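Local structure of split-Soret cytochrome c (Desulfovibrio desulfuricans, 1H21) at residues Thr84-Leu89 with Arg114-Thr119; Ala94-Phe99 with Pro107-Leu112; Ala70-Asn75 with Ala88-Ala93. The protein carries two heme c groups and probably one [2Fe-2S] cluster per subunit of a heme-linked homodimer, and may transfer electrons in sulfate reduction. All coordinates share one frame; numbering follows the deposited sequence.

Contact 1 (Thr84-Leu89 with Arg114-Thr119); sequences TICGAL and RWYEVT. Unlike the reference sequence in segment 84-89: C86 (reference Tyr).
The N-terminal end of helix 87-99, where C86 holds the N-cap position and is an inferred ligand of the [2Fe-2S] cluster, meets the last turn of helix 102-118 through L89, C86 and Y116. L89 lays both methyls against the base of the Y116 ring. CD1 stands over one face, a CH-pi contact 4.3 Å from the ring centroid and 22° off its normal, displaced toward the rim. CD2 reaches the CB side of the same ring, 3.9 Å from Y116 CD1. Because Y116 holds CG anti to its backbone N (chi1 -175°), the ring projects from helix 102-118 toward the start of helix 87-99, and its far end comes to C86: SG lies 4.0 Å from Y116 OH, a packing distance. The hydroxyl is hydrogen-bonded instead to S150, which gives the polar end of this buried ring a partner. C86, a Tyr in the reference sequence, lies with its side chain about 3 Å at nearest atoms from that of C147, another inferred cluster ligand, so Y116 borders the probable iron-sulfur site. The loop residue V145 packs on L89, and F113 of helix 102-118 touches it too. Helix 165-192 packs against both segments, with L174 on Y116 and T175 and A178 on A88.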
ATOM      1  N   THR A  84       2.360   4.961  -4.540  1.00 24.66           N
ATOM      2  CA  THR A  84       0.998   4.590  -4.153  1.00 25.15           C
ATOM      3  C   THR A  84       0.752   5.024  -2.692  1.00 25.56           C
ATOM      4  O   THR A  84       1.024   6.169  -2.336  1.00 26.25           O
ATOM      5  CB  THR A  84       0.702   3.056  -4.392  1.00 26.25           C
ATOM      6  OG1 THR A  84       1.498   2.234  -3.516  1.00 20.84           O
ATOM      7  CG2 THR A  84       0.995   2.671  -5.865  1.00 18.53           C
ATOM      8  N   ILE A  85       0.259   4.124  -1.849  1.00 22.78           N
ATOM      9  CA  ILE A  85      -0.005   4.442  -0.457  1.00 22.92           C
ATOM     10  C   ILE A  85       1.249   5.012   0.215  1.00 24.51           C
ATOM     11  O   ILE A  85       2.355   4.502  -0.005  1.00 25.79           O
ATOM     12  CB  ILE A  85      -0.469   3.162   0.297  1.00 22.76           C
ATOM     13  CG1 ILE A  85      -0.737   3.462   1.776  1.00 28.49           C
ATOM     14  CG2 ILE A  85       0.579   2.091   0.183  1.00 21.85           C
ATOM     15  CD1 ILE A  85      -1.815   4.490   2.033  1.00 26.13           C
ATOM     16  N   CYS A  86       1.101   6.095   0.980  1.00 27.60           N
ATOM     17  CA  CYS A  86       2.256   6.639   1.686  1.00 31.07           C
ATOM     18  C   CYS A  86       2.754   5.625   2.713  1.00 27.73           C
ATOM     19  O   CYS A  86       1.993   5.146   3.551  1.00 29.00           O
ATOM     20  CB  CYS A  86       1.938   7.994   2.308  1.00 34.12           C
ATOM     21  SG  CYS A  86       2.802   9.320   1.385  1.00 49.80           S
ATOM     22  N   GLY A  87       4.009   5.221   2.559  1.00 28.07           N
ATOM     23  CA  GLY A  87       4.607   4.221   3.427  1.00 32.55           C
ATOM     24  C   GLY A  87       4.404   4.383   4.923  1.00 35.19           C
ATOM     25  O   GLY A  87       4.216   3.404   5.652  1.00 34.55           O
ATOM     26  N   ALA A  88       4.491   5.622   5.396  1.00 35.08           N
ATOM     27  CA  ALA A  88       4.308   5.881   6.813  1.00 30.54           C
ATOM     28  C   ALA A  88       2.918   5.446   7.225  1.00 29.03           C
ATOM     29  O   ALA A  88       2.738   4.836   8.280  1.00 32.42           O
ATOM     30  CB  ALA A  88       4.505   7.351   7.109  1.00 31.91           C
ATOM     31  N   LEU A  89       1.940   5.710   6.365  1.00 29.56           N
ATOM     32  CA  LEU A  89       0.554   5.356   6.641  1.00 25.24           C
ATOM     33  C   LEU A  89       0.357   3.847   6.702  1.00 27.82           C
ATOM     34  O   LEU A  89      -0.321   3.332   7.602  1.00 30.93           O
ATOM     35  CB  LEU A  89      -0.388   5.983   5.615  1.00 24.74           C
ATOM     36  CG  LEU A  89      -0.599   7.498   5.607  1.00 22.89           C
ATOM     37  CD1 LEU A  89      -1.716   7.776   4.631  1.00 26.14           C
ATOM     38  CD2 LEU A  89      -1.017   8.014   6.949  1.00 17.59           C
ATOM     39  N   ARG A 114      -8.202   9.805   7.194  1.00 31.09           N
ATOM     40  CA  ARG A 114      -8.954  11.062   7.020  1.00 28.06           C
ATOM     41  C   ARG A 114      -8.178  12.223   7.651  1.00 32.95           C
ATOM     42  O   ARG A 114      -8.142  13.336   7.119  1.00 36.01           O
ATOM     43  CB  ARG A 114     -10.333  10.953   7.657  1.00 22.60           C
ATOM     44  CG  ARG A 114     -11.257  10.031   6.912  1.00 25.64           C
ATOM     45  CD  ARG A 114     -12.563   9.789   7.623  1.00 28.45           C
ATOM     46  NE  ARG A 114     -13.320   8.729   6.957  1.00 37.93           N
ATOM     47  CZ  ARG A 114     -14.354   8.069   7.480  1.00 41.99           C
ATOM     48  NH1 ARG A 114     -14.797   8.339   8.706  1.00 41.60           N
ATOM     49  NH2 ARG A 114     -14.965   7.145   6.750  1.00 46.40           N
ATOM     50  N   TRP A 115      -7.509  11.935   8.763  1.00 32.55           N
ATOM     51  CA  TRP A 115      -6.726  12.934   9.456  1.00 33.09           C
ATOM     52  C   TRP A 115      -5.621  13.400   8.529  1.00 36.10           C
ATOM     53  O   TRP A 115      -5.418  14.608   8.350  1.00 39.89           O
ATOM     54  CB  TRP A 115      -6.144  12.332  10.741  1.00 34.17           C
ATOM     55  CG  TRP A 115      -4.986  13.103  11.325  1.00 36.45           C
ATOM     56  CD1 TRP A 115      -5.049  14.229  12.102  1.00 34.51           C
ATOM     57  CD2 TRP A 115      -3.590  12.815  11.146  1.00 35.07           C
ATOM     58  NE1 TRP A 115      -3.773  14.660  12.412  1.00 35.45           N
ATOM     59  CE2 TRP A 115      -2.863  13.810  11.835  1.00 32.88           C
ATOM     60  CE3 TRP A 115      -2.889  11.815  10.463  1.00 34.09           C
ATOM     61  CZ2 TRP A 115      -1.472  13.834  11.861  1.00 31.62           C
ATOM     62  CZ3 TRP A 115      -1.508  11.840  10.489  1.00 34.26           C
ATOM     63  CH2 TRP A 115      -0.811  12.845  11.184  1.00 35.71           C
ATOM     64  N   TYR A 116      -4.929  12.429   7.928  1.00 35.86           N
ATOM     65  CA  TYR A 116      -3.828  12.709   7.011  1.00 34.67           C
ATOM     66  C   TYR A 116      -4.245  13.585   5.832  1.00 35.87           C
ATOM     67  O   TYR A 116      -3.548  14.550   5.502  1.00 36.22           O
ATOM     68  CB  TYR A 116      -3.178  11.419   6.496  1.00 29.73           C
ATOM     69  CG  TYR A 116      -1.955  11.677   5.651  1.00 26.89           C
ATOM     70  CD1 TYR A 116      -0.699  11.814   6.232  1.00 29.48           C
ATOM     71  CD2 TYR A 116      -2.058  11.819   4.270  1.00 29.16           C
ATOM     72  CE1 TYR A 116       0.423  12.092   5.460  1.00 28.50           C
ATOM     73  CE2 TYR A 116      -0.948  12.090   3.490  1.00 25.70           C
ATOM     74  CZ  TYR A 116       0.289  12.228   4.089  1.00 30.66           C
ATOM     75  OH  TYR A 116       1.401  12.522   3.323  1.00 35.55           O
ATOM     76  N   GLU A 117      -5.378  13.267   5.212  1.00 33.23           N
ATOM     77  CA  GLU A 117      -5.849  14.053   4.074  1.00 30.90           C
ATOM     78  C   GLU A 117      -6.064  15.551   4.378  1.00 33.94           C
ATOM     79  O   GLU A 117      -5.739  16.408   3.550  1.00 32.16           O
ATOM     80  CB  GLU A 117      -7.165  13.494   3.542  1.00 29.49           C
ATOM     81  CG  GLU A 117      -7.149  12.072   2.980  1.00 27.30           C
ATOM     82  CD  GLU A 117      -8.524  11.673   2.437  1.00 35.22           C
ATOM     83  OE1 GLU A 117      -9.549  12.218   2.918  1.00 40.31           O
ATOM     84  OE2 GLU A 117      -8.593  10.840   1.510  1.00 39.71           O
ATOM     85  N   VAL A 118      -6.612  15.865   5.553  1.00 35.95           N
ATOM     86  CA  VAL A 118      -6.917  17.252   5.894  1.00 35.25           C
ATOM     87  C   VAL A 118      -5.930  18.063   6.719  1.00 36.73           C
ATOM     88  O   VAL A 118      -5.912  19.290   6.608  1.00 40.64           O
ATOM     89  CB  VAL A 118      -8.299  17.381   6.561  1.00 36.67           C
ATOM     90  CG1 VAL A 118      -9.362  16.881   5.624  1.00 36.24           C
ATOM     91  CG2 VAL A 118      -8.342  16.610   7.880  1.00 36.69           C
ATOM     92  N   THR A 119      -5.143  17.407   7.560  1.00 33.88           N
ATOM     93  CA  THR A 119      -4.189  18.111   8.407  1.00 30.39           C
ATOM     94  C   THR A 119      -3.026  18.705   7.620  1.00 34.54           C
ATOM     95  O   THR A 119      -2.525  18.096   6.675  1.00 37.35           O
ATOM     96  CB  THR A 119      -3.671  17.174   9.537  1.00 27.71           C
ATOM     97  OG1 THR A 119      -4.778  16.763  10.346  1.00 29.40           O
ATOM     98  CG2 THR A 119      -2.662  17.867  10.430  1.00 26.08           C
TER

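Contact 2 (Ala94-Phe99 with Pro107-Leu112); sequences ATFSLF and PMVNEL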
ATOM      1  N   ALA A  94      -0.666  -1.043   9.555  1.00 30.41           N
ATOM      2  CA  ALA A  94      -0.402  -2.475   9.522  1.00 30.34           C
ATOM      3  C   ALA A  94      -0.293  -3.048  10.904  1.00 31.20           C
ATOM      4  O   ALA A  94      -0.683  -4.203  11.132  1.00 32.02           O
ATOM      5  CB  ALA A  94       0.866  -2.771   8.744  1.00 26.17           C
ATOM      6  N   THR A  95       0.257  -2.245  11.816  1.00 29.86           N
ATOM      7  CA  THR A  95       0.435  -2.665  13.206  1.00 29.42           C
ATOM      8  C   THR A  95      -0.910  -2.999  13.858  1.00 29.38           C
ATOM      9  O   THR A  95      -1.011  -3.946  14.640  1.00 32.07           O
ATOM     10  CB  THR A  95       1.176  -1.591  14.068  1.00 28.56           C
ATOM     11  OG1 THR A  95       0.343  -0.445  14.248  1.00 31.25           O
ATOM     12  CG2 THR A  95       2.441  -1.145  13.410  1.00 24.67           C
ATOM     13  N   PHE A  96      -1.956  -2.279  13.468  1.00 28.03           N
ATOM     14  CA  PHE A  96      -3.276  -2.509  14.042  1.00 28.66           C
ATOM     15  C   PHE A  96      -3.739  -3.935  13.789  1.00 30.67           C
ATOM     16  O   PHE A  96      -4.483  -4.517  14.608  1.00 28.99           O
ATOM     17  CB  PHE A  96      -4.324  -1.556  13.458  1.00 24.38           C
ATOM     18  CG  PHE A  96      -3.976  -0.115  13.571  1.00 26.82           C
ATOM     19  CD1 PHE A  96      -2.885   0.309  14.342  1.00 24.65           C
ATOM     20  CD2 PHE A  96      -4.753   0.835  12.905  1.00 28.80           C
ATOM     21  CE1 PHE A  96      -2.573   1.644  14.459  1.00 27.29           C
ATOM     22  CE2 PHE A  96      -4.455   2.186  13.011  1.00 28.18           C
ATOM     23  CZ  PHE A  96      -3.360   2.594  13.791  1.00 29.26           C
ATOM     24  N   SER A  97      -3.298  -4.503  12.669  1.00 28.43           N
ATOM     25  CA  SER A  97      -3.719  -5.846  12.329  1.00 29.14           C
ATOM     26  C   SER A  97      -2.999  -6.944  13.083  1.00 30.76           C
ATOM     27  O   SER A  97      -3.331  -8.126  12.936  1.00 30.30           O
ATOM     28  CB  SER A  97      -3.728  -6.063  10.826  1.00 31.73           C
ATOM     29  OG  SER A  97      -4.813  -5.325  10.257  1.00 26.03           O
ATOM     30  N   LEU A  98      -2.051  -6.539  13.933  1.00 28.45           N
ATOM     31  CA  LEU A  98      -1.320  -7.474  14.780  1.00 28.68           C
ATOM     32  C   LEU A  98      -2.124  -7.749  16.057  1.00 31.14           C
ATOM     33  O   LEU A  98      -1.933  -8.777  16.733  1.00 29.04           O
ATOM     34  CB  LEU A  98       0.025  -6.884  15.167  1.00 22.63           C
ATOM     35  CG  LEU A  98       0.977  -6.760  13.985  1.00 27.54           C
ATOM     36  CD1 LEU A  98       2.231  -6.036  14.435  1.00 25.05           C
ATOM     37  CD2 LEU A  98       1.318  -8.152  13.396  1.00 22.42           C
ATOM     38  N   PHE A  99      -3.056  -6.843  16.342  1.00 30.24           N
ATOM     39  CA  PHE A  99      -3.870  -6.924  17.532  1.00 31.95           C
ATOM     40  C   PHE A  99      -5.377  -7.071  17.292  1.00 37.01           C
ATOM     41  O   PHE A  99      -6.057  -7.806  18.026  1.00 39.05           O
ATOM     42  CB  PHE A  99      -3.601  -5.696  18.402  1.00 29.07           C
ATOM     43  CG  PHE A  99      -2.146  -5.324  18.498  1.00 30.35           C
ATOM     44  CD1 PHE A  99      -1.640  -4.260  17.756  1.00 29.56           C
ATOM     45  CD2 PHE A  99      -1.274  -6.051  19.304  1.00 30.57           C
ATOM     46  CE1 PHE A  99      -0.272  -3.922  17.810  1.00 29.97           C
ATOM     47  CE2 PHE A  99       0.090  -5.728  19.368  1.00 32.75           C
ATOM     48  CZ  PHE A  99       0.593  -4.656  18.615  1.00 30.63           C
ATOM     49  N   PRO A 107     -12.523   1.608  11.639  1.00 41.63           N
ATOM     50  CA  PRO A 107     -12.604   3.000  12.099  1.00 37.25           C
ATOM     51  C   PRO A 107     -11.262   3.584  12.512  1.00 37.67           C
ATOM     52  O   PRO A 107     -11.061   4.794  12.398  1.00 38.56           O
ATOM     53  CB  PRO A 107     -13.607   2.926  13.258  1.00 39.02           C
ATOM     54  CG  PRO A 107     -13.396   1.545  13.814  1.00 38.29           C
ATOM     55  CD  PRO A 107     -13.307   0.723  12.532  1.00 44.10           C
ATOM     56  N   MET A 108     -10.331   2.732  12.940  1.00 34.64           N
ATOM     57  CA  MET A 108      -9.003   3.206  13.346  1.00 34.63           C
ATOM     58  C   MET A 108      -8.242   3.752  12.121  1.00 33.88           C
ATOM     59  O   MET A 108      -7.666   4.828  12.164  1.00 36.18           O
ATOM     60  CB  MET A 108      -8.194   2.071  14.001  1.00 36.43           C
ATOM     61  CG  MET A 108      -8.828   1.450  15.255  1.00 29.86           C
ATOM     62  SD  MET A 108      -7.792   0.109  15.971  1.00 30.31           S
ATOM     63  CE  MET A 108      -6.327   0.992  16.368  1.00 26.10           C
ATOM     64  N   VAL A 109      -8.236   2.995  11.031  1.00 33.17           N
ATOM     65  CA  VAL A 109      -7.561   3.418   9.812  1.00 31.49           C
ATOM     66  C   VAL A 109      -8.314   4.609   9.197  1.00 32.41           C
ATOM     67  O   VAL A 109      -7.700   5.499   8.598  1.00 32.62           O
ATOM     68  CB  VAL A 109      -7.494   2.249   8.797  1.00 32.07           C
ATOM     69  CG1 VAL A 109      -6.989   2.718   7.431  1.00 27.22           C
ATOM     70  CG2 VAL A 109      -6.612   1.160   9.357  1.00 28.81           C
ATOM     71  N   ASN A 110      -9.635   4.642   9.364  1.00 28.63           N
ATOM     72  CA  ASN A 110     -10.419   5.742   8.824  1.00 30.48           C
ATOM     73  C   ASN A 110      -9.986   7.050   9.462  1.00 32.90           C
ATOM     74  O   ASN A 110      -9.868   8.073   8.783  1.00 33.93           O
ATOM     75  CB  ASN A 110     -11.916   5.536   9.059  1.00 32.19           C
ATOM     76  CG  ASN A 110     -12.536   4.562   8.073  1.00 34.93           C
ATOM     77  OD1 ASN A 110     -11.911   4.163   7.091  1.00 35.18           O
ATOM     78  ND2 ASN A 110     -13.780   4.180   8.326  1.00 33.15           N
ATOM     79  N   GLU A 111      -9.746   7.014  10.770  1.00 32.64           N
ATOM     80  CA  GLU A 111      -9.315   8.208  11.484  1.00 34.61           C
ATOM     81  C   GLU A 111      -7.896   8.595  11.066  1.00 34.48           C
ATOM     82  O   GLU A 111      -7.615   9.762  10.770  1.00 36.80           O
ATOM     83  CB  GLU A 111      -9.387   7.999  13.006  1.00 38.56           C
ATOM     84  CG  GLU A 111      -8.490   8.951  13.781  1.00 43.75           C
ATOM     85  CD  GLU A 111      -9.061   9.404  15.096  1.00 48.29           C
ATOM     86  OE1 GLU A 111     -10.233   9.096  15.395  1.00 51.35           O
ATOM     87  OE2 GLU A 111      -8.319  10.099  15.831  1.00 56.02           O
ATOM     88  N   LEU A 112      -7.000   7.617  11.048  1.00 32.04           N
ATOM     89  CA  LEU A 112      -5.623   7.857  10.652  1.00 29.73           C
ATOM     90  C   LEU A 112      -5.552   8.445   9.236  1.00 28.54           C
ATOM     91  O   LEU A 112      -4.919   9.482   9.032  1.00 28.89           O
ATOM     92  CB  LEU A 112      -4.837   6.550  10.737  1.00 27.71           C
ATOM     93  CG  LEU A 112      -3.372   6.624  10.356  1.00 23.67           C
ATOM     94  CD1 LEU A 112      -2.666   7.663  11.231  1.00 24.39           C
ATOM     95  CD2 LEU A 112      -2.769   5.226  10.503  1.00 23.34           C
TER
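F96 is the single residue of 94-99 that reaches across to 107-112, and its ring meets three side chains there from different directions. M108 comes over a face: its CE methyl sits above the ring centre, 3.8 Å from the centroid and 11° off the normal, a close CH-pi contact. The thioether chain arrives with CG anti to the carbonyl carbon, runs extended through CG and SD, then bends at the last torsion (chi3 61°), which brings the methyl back over the ring. The sulfur is farther off and oblique, with SD 4.8 Å from the F96 centroid in a Met-aromatic contact. Lower on the same side chain, M108 CB lies 3.8 Å from F96 CD2, so both ends of the methionine touch the ring. V109 and L112 approach obliquely: V109 CG2 is 4.0 Å from F96 CD2, and L112 CD2 is 4.3 Å from F96 CZ at the far end of the ring. The two helix segments run antiparallel at 162°, with their axes 10.7 Å apart, a separation that F96 and M108 bridge. I186 of helix 165-192 also packs on F96, while V109 and L112 touch A93 and A92, three and four residues before F96 on its own helix. No hydrogen bond joins the segments; this end of the helical hairpin is held by dispersion and CH-pi contacts, with the methionine's polarisable sulfur beside the aromatic ring.

Contact 3 (Ala70-Asn75 with Ala88-Ala93); sequences AMLEAN and ALYGAA
A 3-10 segment, 70-75, runs beside helix 87-99 with its backbone close to it, L72 CA being 6.9 Å from G91 CA and N75 CA 7.6 Å from Y90 CA. L72 uses the close approach: its CD2 methyl rests 3.8 Å from G91 CA, directly on the helix backbone, and only brushes the ring of Y90. N75 meets that ring obliquely, OD1 being 3.3 Å from Y90 CD2 and ND2 3.5 Å from the same carbon. The amide plane is nearly parallel to the ring, 17° away, though the two side chains cross at about a right angle. Y90 carries CG anti to the backbone N (chi1 -180°), which runs the ring alongside 70-75 and offers its CD2 side to N75. The polar ends pair across the dimer: N75 ND2 bonds to Y90 OH of the second subunit, and Y90 OH to N75 ND2 of that subunit, a reciprocal pair that probably holds amide and ring in place. The two Y90 rings also meet, with planes at about 50°. Within the chain, F49 of helix 44-60 packs on L72, C44 of that helix, an inferred cluster ligand, touches A88, and helix 165-192 covers A88 and A92.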
ATOM      1  N   ALA A  70      12.855  -4.898   8.547  1.00 30.13           N
ATOM      2  CA  ALA A  70      13.254  -4.356   7.257  1.00 28.44           C
ATOM      3  C   ALA A  70      12.282  -4.716   6.140  1.00 32.50           C
ATOM      4  O   ALA A  70      12.324  -4.103   5.076  1.00 35.14           O
ATOM      5  CB  ALA A  70      14.634  -4.779   6.906  1.00 24.56           C
ATOM      6  N   MET A  71      11.377  -5.666   6.388  1.00 31.06           N
ATOM      7  CA  MET A  71      10.398  -6.032   5.374  1.00 29.03           C
ATOM      8  C   MET A  71       9.633  -4.765   4.985  1.00 33.09           C
ATOM      9  O   MET A  71       9.192  -4.620   3.833  1.00 33.27           O
ATOM     10  CB  MET A  71       9.406  -7.087   5.882  1.00 30.31           C
ATOM     11  CG  MET A  71       8.359  -7.513   4.829  1.00 25.39           C
ATOM     12  SD  MET A  71       7.027  -8.589   5.439  1.00 32.52           S
ATOM     13  CE  MET A  71       5.715  -7.455   5.696  1.00 23.36           C
ATOM     14  N   LEU A  72       9.514  -3.836   5.933  1.00 30.44           N
ATOM     15  CA  LEU A  72       8.802  -2.598   5.677  1.00 28.23           C
ATOM     16  C   LEU A  72       9.540  -1.612   4.806  1.00 28.75           C
ATOM     17  O   LEU A  72       9.010  -0.558   4.481  1.00 31.42           O
ATOM     18  CB  LEU A  72       8.277  -1.960   6.957  1.00 27.61           C
ATOM     19  CG  LEU A  72       7.035  -2.777   7.290  1.00 28.19           C
ATOM     20  CD1 LEU A  72       7.319  -3.623   8.500  1.00 30.03           C
ATOM     21  CD2 LEU A  72       5.832  -1.891   7.490  1.00 28.17           C
ATOM     22  N   GLU A  73      10.742  -1.975   4.381  1.00 31.00           N
ATOM     23  CA  GLU A  73      11.495  -1.121   3.455  1.00 33.18           C
ATOM     24  C   GLU A  73      10.700  -1.147   2.129  1.00 30.04           C
ATOM     25  O   GLU A  73      10.705  -0.201   1.348  1.00 35.88           O
ATOM     26  CB  GLU A  73      12.915  -1.672   3.237  1.00 30.55           C
ATOM     27  CG  GLU A  73      13.792  -0.813   2.327  1.00 35.40           C
ATOM     28  CD  GLU A  73      14.996  -1.561   1.789  1.00 39.09           C
ATOM     29  OE1 GLU A  73      14.821  -2.704   1.302  1.00 41.36           O
ATOM     30  OE2 GLU A  73      16.121  -1.005   1.822  1.00 39.61           O
ATOM     31  N   ALA A  74       9.939  -2.219   1.949  1.00 27.32           N
ATOM     32  CA  ALA A  74       9.115  -2.440   0.773  1.00 26.78           C
ATOM     33  C   ALA A  74       8.207  -1.258   0.476  1.00 27.60           C
ATOM     34  O   ALA A  74       7.892  -0.999  -0.679  1.00 28.35           O
ATOM     35  CB  ALA A  74       8.269  -3.710   0.969  1.00 16.53           C
ATOM     36  N   ASN A  75       7.816  -0.539   1.520  1.00 26.00           N
ATOM     37  CA  ASN A  75       6.905   0.582   1.377  1.00 27.25           C
ATOM     38  C   ASN A  75       7.536   1.929   1.089  1.00 26.30           C
ATOM     39  O   ASN A  75       6.837   2.948   0.971  1.00 23.23           O
ATOM     40  CB  ASN A  75       6.064   0.710   2.628  1.00 26.85           C
ATOM     41  CG  ASN A  75       5.061  -0.376   2.754  1.00 26.82           C
ATOM     42  OD1 ASN A  75       3.931  -0.237   2.295  1.00 32.35           O
ATOM     43  ND2 ASN A  75       5.439  -1.455   3.422  1.00 21.22           N
ATOM     44  N   ALA A  88       4.491   5.622   5.396  1.00 35.08           N
ATOM     45  CA  ALA A  88       4.308   5.881   6.813  1.00 30.54           C
ATOM     46  C   ALA A  88       2.918   5.446   7.225  1.00 29.03           C
ATOM     47  O   ALA A  88       2.738   4.836   8.280  1.00 32.42           O
ATOM     48  CB  ALA A  88       4.505   7.351   7.109  1.00 31.91           C
ATOM     49  N   LEU A  89       1.940   5.710   6.365  1.00 29.56           N
ATOM     50  CA  LEU A  89       0.554   5.356   6.641  1.00 25.24           C
ATOM     51  C   LEU A  89       0.357   3.847   6.702  1.00 27.82           C
ATOM     52  O   LEU A  89      -0.321   3.332   7.602  1.00 30.93           O
ATOM     53  CB  LEU A  89      -0.388   5.983   5.615  1.00 24.74           C
ATOM     54  CG  LEU A  89      -0.599   7.498   5.607  1.00 22.89           C
ATOM     55  CD1 LEU A  89      -1.716   7.776   4.631  1.00 26.14           C
ATOM     56  CD2 LEU A  89      -1.017   8.014   6.949  1.00 17.59           C
ATOM     57  N   TYR A  90       0.951   3.127   5.759  1.00 30.61           N
ATOM     58  CA  TYR A  90       0.811   1.674   5.780  1.00 31.26           C
ATOM     59  C   TYR A  90       1.509   1.085   7.010  1.00 31.27           C
ATOM     60  O   TYR A  90       0.934   0.279   7.743  1.00 30.39           O
ATOM     61  CB  TYR A  90       1.374   1.013   4.523  1.00 26.99           C
ATOM     62  CG  TYR A  90       1.183  -0.461   4.628  1.00 24.86           C
ATOM     63  CD1 TYR A  90      -0.093  -1.020   4.511  1.00 22.88           C
ATOM     64  CD2 TYR A  90       2.246  -1.299   4.961  1.00 29.50           C
ATOM     65  CE1 TYR A  90      -0.301  -2.365   4.724  1.00 19.80           C
ATOM     66  CE2 TYR A  90       2.040  -2.675   5.180  1.00 20.02           C
ATOM     67  CZ  TYR A  90       0.766  -3.188   5.059  1.00 20.09           C
ATOM     68  OH  TYR A  90       0.557  -4.517   5.259  1.00 16.44           O
ATOM     69  N   GLY A  91       2.766   1.466   7.198  1.00 33.10           N
ATOM     70  CA  GLY A  91       3.520   0.985   8.336  1.00 34.74           C
ATOM     71  C   GLY A  91       2.749   1.131   9.640  1.00 34.42           C
ATOM     72  O   GLY A  91       2.748   0.218  10.462  1.00 36.04           O
ATOM     73  N   ALA A  92       2.072   2.262   9.817  1.00 31.71           N
ATOM     74  CA  ALA A  92       1.310   2.502  11.035  1.00 28.94           C
ATOM     75  C   ALA A  92       0.025   1.698  11.075  1.00 31.66           C
ATOM     76  O   ALA A  92      -0.264   1.049  12.071  1.00 38.50           O
ATOM     77  CB  ALA A  92       1.011   3.994  11.197  1.00 23.04           C
ATOM     78  N   ALA A  93      -0.731   1.688   9.985  1.00 29.56           N
ATOM     79  CA  ALA A  93      -1.984   0.953   9.986  1.00 28.15           C
ATOM     80  C   ALA A  93      -1.796  -0.559  10.058  1.00 29.73           C
ATOM     81  O   ALA A  93      -2.656  -1.271  10.554  1.00 28.29           O
ATOM     82  CB  ALA A  93      -2.797   1.318   8.771  1.00 24.78           C
TER

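Overall arrangement
All three contacts are buried and have helix 87-99 in common. Contacts 1 and 2 join it to helix 102-118 at two levels of one antiparallel hairpin, whereas contact 3 sets it against the preceding 3-10 segment; A88 and L89 belong to both contact 1 and contact 3. Contact 1 lies nearest the centre of the chain. Contacts 1 and 3 both border the probable cluster site, through C86 and C44 respectively, and contact 2 lies farther off, toward the turn of the hairpin, and is wholly apolar across its segments. Contact 3 is the most polar and leans on the second subunit for its hydrogen bonds. Contacts 1 and 3 adjoin where G87 packs on N75 and I85 on Y90.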